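Local structure of enoyl-CoA hydratase, EchA3 (Mycobacterium marinum M, 3R6H) at residues T138-Y141 with A142-E145; E145-K148 with L149-P153. The protein probably acts as an enoyl-CoA hydratase-like lyase in lipid metabolism. All blocks are in the same frame, centred on the assembly; numbering follows the deposited sequence.

Contact 1: T138-Y141 with A142-E145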
loop_
_atom_site.group_PDB
_atom_site.type_symbol
_atom_site.label_atom_id
_atom_site.label_comp_id
_atom_site.label_asym_id
_atom_site.label_seq_id
_atom_site.Cartn_x
_atom_site.Cartn_y
_atom_site.Cartn_z
ATOM N N THR A 138 -20.037 -12.330 5.449
ATOM C CA THR A 138 -19.514 -11.009 5.015
ATOM C C THR A 138 -18.494 -10.550 6.066
ATOM O O THR A 138 -18.706 -10.694 7.271
ATOM C CB THR A 138 -20.656 -9.951 4.918
ATOM O OG1 THR A 138 -21.602 -10.346 3.918
ATOM C CG2 THR A 138 -20.120 -8.558 4.573
ATOM N N ILE A 139 -17.362 -9.995 5.653
ATOM C CA ILE A 139 -16.378 -9.545 6.648
ATOM C C ILE A 139 -16.872 -8.283 7.348
ATOM O O ILE A 139 -17.220 -7.312 6.686
ATOM C CB ILE A 139 -14.981 -9.281 6.028
ATOM C CG1 ILE A 139 -14.449 -10.569 5.384
ATOM C CG2 ILE A 139 -14.004 -8.769 7.136
ATOM C CD1 ILE A 139 -13.048 -10.468 4.742
ATOM N N PRO A 140 -16.891 -8.266 8.696
ATOM C CA PRO A 140 -17.339 -7.080 9.418
ATOM C C PRO A 140 -16.515 -5.845 9.120
ATOM O O PRO A 140 -15.313 -5.957 8.805
ATOM C CB PRO A 140 -17.151 -7.471 10.895
ATOM C CG PRO A 140 -17.313 -8.937 10.914
ATOM C CD PRO A 140 -16.597 -9.363 9.615
ATOM N N TYR A 141 -17.131 -4.665 9.241
ATOM C CA TYR A 141 -16.444 -3.418 8.961
ATOM C C TYR A 141 -15.186 -3.259 9.808
ATOM O O TYR A 141 -14.142 -2.833 9.280
ATOM C CB TYR A 141 -17.367 -2.205 9.183
ATOM C CG TYR A 141 -18.355 -2.002 8.046
ATOM C CD1 TYR A 141 -17.948 -1.449 6.847
ATOM C CD2 TYR A 141 -19.690 -2.355 8.185
ATOM C CE1 TYR A 141 -18.836 -1.246 5.799
ATOM C CE2 TYR A 141 -20.599 -2.160 7.121
ATOM C CZ TYR A 141 -20.152 -1.601 5.939
ATOM O OH TYR A 141 -21.026 -1.389 4.883
ATOM N N ALA A 142 -15.243 -3.592 11.103
ATOM C CA ALA A 142 -14.048 -3.443 11.946
ATOM C C ALA A 142 -12.879 -4.305 11.468
ATOM O O ALA A 142 -11.726 -3.859 11.493
ATOM C CB ALA A 142 -14.328 -3.726 13.410
ATOM N N ALA A 143 -13.197 -5.514 11.015
ATOM C CA ALA A 143 -12.187 -6.434 10.454
ATOM C C ALA A 143 -11.622 -5.898 9.158
ATOM O O ALA A 143 -10.406 -5.997 8.902
ATOM C CB ALA A 143 -12.804 -7.838 10.231
ATOM N N MET A 144 -12.469 -5.313 8.314
ATOM C CA MET A 144 -11.943 -4.729 7.080
ATOM C C MET A 144 -10.918 -3.641 7.373
ATOM O O MET A 144 -9.906 -3.500 6.675
ATOM C CB MET A 144 -13.055 -4.191 6.170
ATOM C CG MET A 144 -14.029 -5.293 5.619
ATOM S SD MET A 144 -13.197 -6.419 4.467
ATOM C CE MET A 144 -13.101 -5.329 3.029
ATOM N N GLU A 145 -11.180 -2.854 8.400
ATOM C CA GLU A 145 -10.260 -1.759 8.739
ATOM C C GLU A 145 -8.920 -2.303 9.260
ATOM O O GLU A 145 -7.853 -1.746 8.974
ATOM C CB GLU A 145 -10.906 -0.828 9.759
ATOM C CG GLU A 145 -12.120 -0.054 9.219
ATOM C CD GLU A 145 -11.801 1.054 8.279
ATOM O OE1 GLU A 145 -10.629 1.510 8.190
ATOM O OE2 GLU A 145 -12.750 1.501 7.569
#
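I139 and M144 pack against each other where the loop that follows strand 128-129 turns into helix 141-150. The tight side of this local contact is centred on I139 CG2, which lies 3.4 Å from A143 CB, closer than methyl carbons usually come, and 3.6 Å from M144 SD. With CG1 beside the backbone N (chi1 -60°), the CG2 methyl of the isoleucine lies anti to that N and faces the first helical turn. M144 bends at both chi2 and chi3, so that its thioether crosses the isoleucine at about a right angle and SD also meets I139 CB at 3.7 Å. P140, the N-cap residue, adds a looser apolar touch, its CD standing 4.1 Å from A143 CB. Two backbone bonds start the helix: M144 N donates to P140 O at 3.0 Å (N-H...O angle 157°), and E145 N donates to Y141 O at 3.1 Å. The loose side belongs to Y141, an exposed residue whose CB bond points away from residues 142-145, although CB itself keeps contact with A142 N; its ring makes a cation-pi contact with R211 of the second subunit. Among its neighbours, the buried face rests on F112 of helix 109-114 and F85 of helix 75-92, M144 reaches Y156 and A160 of helix 153-161, and E145 leans on helix 214-225.

Contact 2: E145-K148 with L149-P153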
loop_
_atom_site.group_PDB
_atom_site.type_symbol
_atom_site.label_atom_id
_atom_site.label_comp_id
_atom_site.label_asym_id
_atom_site.label_seq_id
_atom_site.Cartn_x
_atom_site.Cartn_y
_atom_site.Cartn_z
ATOM N N GLU A 145 -11.180 -2.854 8.400
ATOM C CA GLU A 145 -10.260 -1.759 8.739
ATOM C C GLU A 145 -8.920 -2.303 9.260
ATOM O O GLU A 145 -7.853 -1.746 8.974
ATOM C CB GLU A 145 -10.906 -0.828 9.759
ATOM C CG GLU A 145 -12.120 -0.054 9.219
ATOM C CD GLU A 145 -11.801 1.054 8.279
ATOM O OE1 GLU A 145 -10.629 1.510 8.190
ATOM O OE2 GLU A 145 -12.750 1.501 7.569
ATOM N N VAL A 146 -8.974 -3.378 10.023
ATOM C CA VAL A 146 -7.770 -4.055 10.504
ATOM C C VAL A 146 -6.939 -4.576 9.320
ATOM O O VAL A 146 -5.726 -4.320 9.254
ATOM C CB VAL A 146 -8.109 -5.211 11.462
ATOM C CG1 VAL A 146 -6.899 -6.076 11.728
ATOM C CG2 VAL A 146 -8.692 -4.680 12.826
ATOM N N LEU A 147 -7.603 -5.216 8.352
ATOM C CA LEU A 147 -6.907 -5.676 7.151
ATOM C C LEU A 147 -6.328 -4.506 6.355
ATOM O O LEU A 147 -5.187 -4.558 5.913
ATOM C CB LEU A 147 -7.804 -6.523 6.256
ATOM C CG LEU A 147 -8.295 -7.861 6.803
ATOM C CD1 LEU A 147 -9.245 -8.468 5.790
ATOM C CD2 LEU A 147 -7.120 -8.815 7.154
ATOM N N LYS A 148 -7.120 -3.448 6.175
ATOM C CA LYS A 148 -6.709 -2.322 5.323
ATOM C C LYS A 148 -5.494 -1.629 5.917
ATOM O O LYS A 148 -4.664 -1.097 5.189
ATOM C CB LYS A 148 -7.834 -1.313 5.201
ATOM C CG LYS A 148 -7.635 -0.337 4.039
ATOM C CD LYS A 148 -8.825 0.547 3.862
ATOM C CE LYS A 148 -8.791 1.714 4.794
ATOM N NZ LYS A 148 -9.732 2.825 4.310
ATOM N N LEU A 149 -5.378 -1.652 7.240
ATOM C CA LEU A 149 -4.247 -1.021 7.895
ATOM C C LEU A 149 -2.904 -1.686 7.546
ATOM O O LEU A 149 -1.859 -1.016 7.621
ATOM C CB LEU A 149 -4.408 -1.052 9.430
ATOM C CG LEU A 149 -3.411 -0.272 10.277
ATOM C CD1 LEU A 149 -3.447 1.243 10.061
ATOM C CD2 LEU A 149 -3.745 -0.599 11.768
ATOM N N ARG A 150 -2.916 -2.988 7.253
ATOM C CA ARG A 150 -1.669 -3.774 7.087
ATOM C C ARG A 150 -1.426 -4.324 5.693
ATOM O O ARG A 150 -0.291 -4.422 5.253
ATOM C CB ARG A 150 -1.586 -4.928 8.091
ATOM C CG ARG A 150 -1.846 -4.566 9.530
ATOM C CD ARG A 150 -0.971 -3.472 10.025
ATOM N NE ARG A 150 0.367 -3.879 10.488
ATOM C CZ ARG A 150 0.648 -4.332 11.712
ATOM N NH1 ARG A 150 1.897 -4.561 12.074
ATOM N NH2 ARG A 150 -0.315 -4.514 12.601
ATOM N N LEU A 151 -2.476 -4.639 4.951
ATOM C CA LEU A 151 -2.262 -5.309 3.663
ATOM C C LEU A 151 -1.959 -4.315 2.565
ATOM O O LEU A 151 -2.395 -3.174 2.607
ATOM C CB LEU A 151 -3.486 -6.140 3.288
ATOM C CG LEU A 151 -3.756 -7.350 4.194
ATOM C CD1 LEU A 151 -4.921 -8.243 3.642
ATOM C CD2 LEU A 151 -2.588 -8.198 4.401
ATOM N N THR A 152 -1.203 -4.744 1.553
ATOM C CA THR A 152 -1.059 -3.885 0.373
ATOM C C THR A 152 -2.426 -3.654 -0.254
ATOM O O THR A 152 -3.351 -4.416 -0.012
ATOM C CB THR A 152 -0.140 -4.493 -0.675
ATOM O OG1 THR A 152 -0.721 -5.718 -1.157
ATOM C CG2 THR A 152 1.288 -4.754 -0.046
ATOM N N PRO A 153 -2.577 -2.563 -1.025
ATOM C CA PRO A 153 -3.897 -2.382 -1.686
ATOM C C PRO A 153 -4.403 -3.619 -2.445
ATOM O O PRO A 153 -5.593 -3.980 -2.314
ATOM C CB PRO A 153 -3.636 -1.202 -2.593
ATOM C CG PRO A 153 -2.593 -0.377 -1.817
ATOM C CD PRO A 153 -1.693 -1.420 -1.236
HETATM O O HOH W 1 -4.628 -1.649 2.484
#
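L147 and L151 run alongside each other in the same direction at the end of helix 141-150, where the chain leaves its last turn. Followed outward, L151 first sets CB 3.5 Å from L147 O; CG stays beside the same oxygen at 3.6 Å, and CD1 then meets L147 CD2 at 4.2 Å, an apolar contact without crowding. Both leucines hold CG anti to the carbonyl carbon with an extended chi2, which explains their matched direction, and both reach Y156 and F176. The backbone beneath them shows how the helix ends. L147 O accepts two N-H groups: L151 N at 2.9 Å, almost straight on the carbonyl (C=O...N 178°), and R150 N at 3.1 Å, which sits well above the carbonyl plane (56° out of it). Two residues earlier along the helix, L149 N donates to E145 O at 3.0 Å. Past the last turn a water donates to both K148 O and L151 O, bridging two carbonyls as the chain departs. The R150 guanidinium hydrogen-bonds G117 O, and R150 O accepts from S154 OG of the third subunit. T152 then caps the next helix, its OG1 bonded to A155 N. The weakly bonded last residues of helix 141-150, then L151, then the N-cap T152 form a tight connection to helix 153-161 in the crotonase-like fold, at a subunit interface.

Contacts 1 and 2 describe the two ends of one helix, 141-150, and meet at E145: its N closes the first turn in contact 1, and its O receives a bond in the last turns of contact 2. Their centres are about 11 Å apart, both on the same side of the chain's centre. Contact 1 lies nearer the bound potassium ion, with the P140 side chain about 4 Å from it against about 9 Å for L147 of contact 2. Contact 1 meets the second subunit, to which I139 O is hydrogen-bonded, whereas contact 2 meets mainly the third, with P153 also touching the second. Y156 of helix 153-161 touches both contacts.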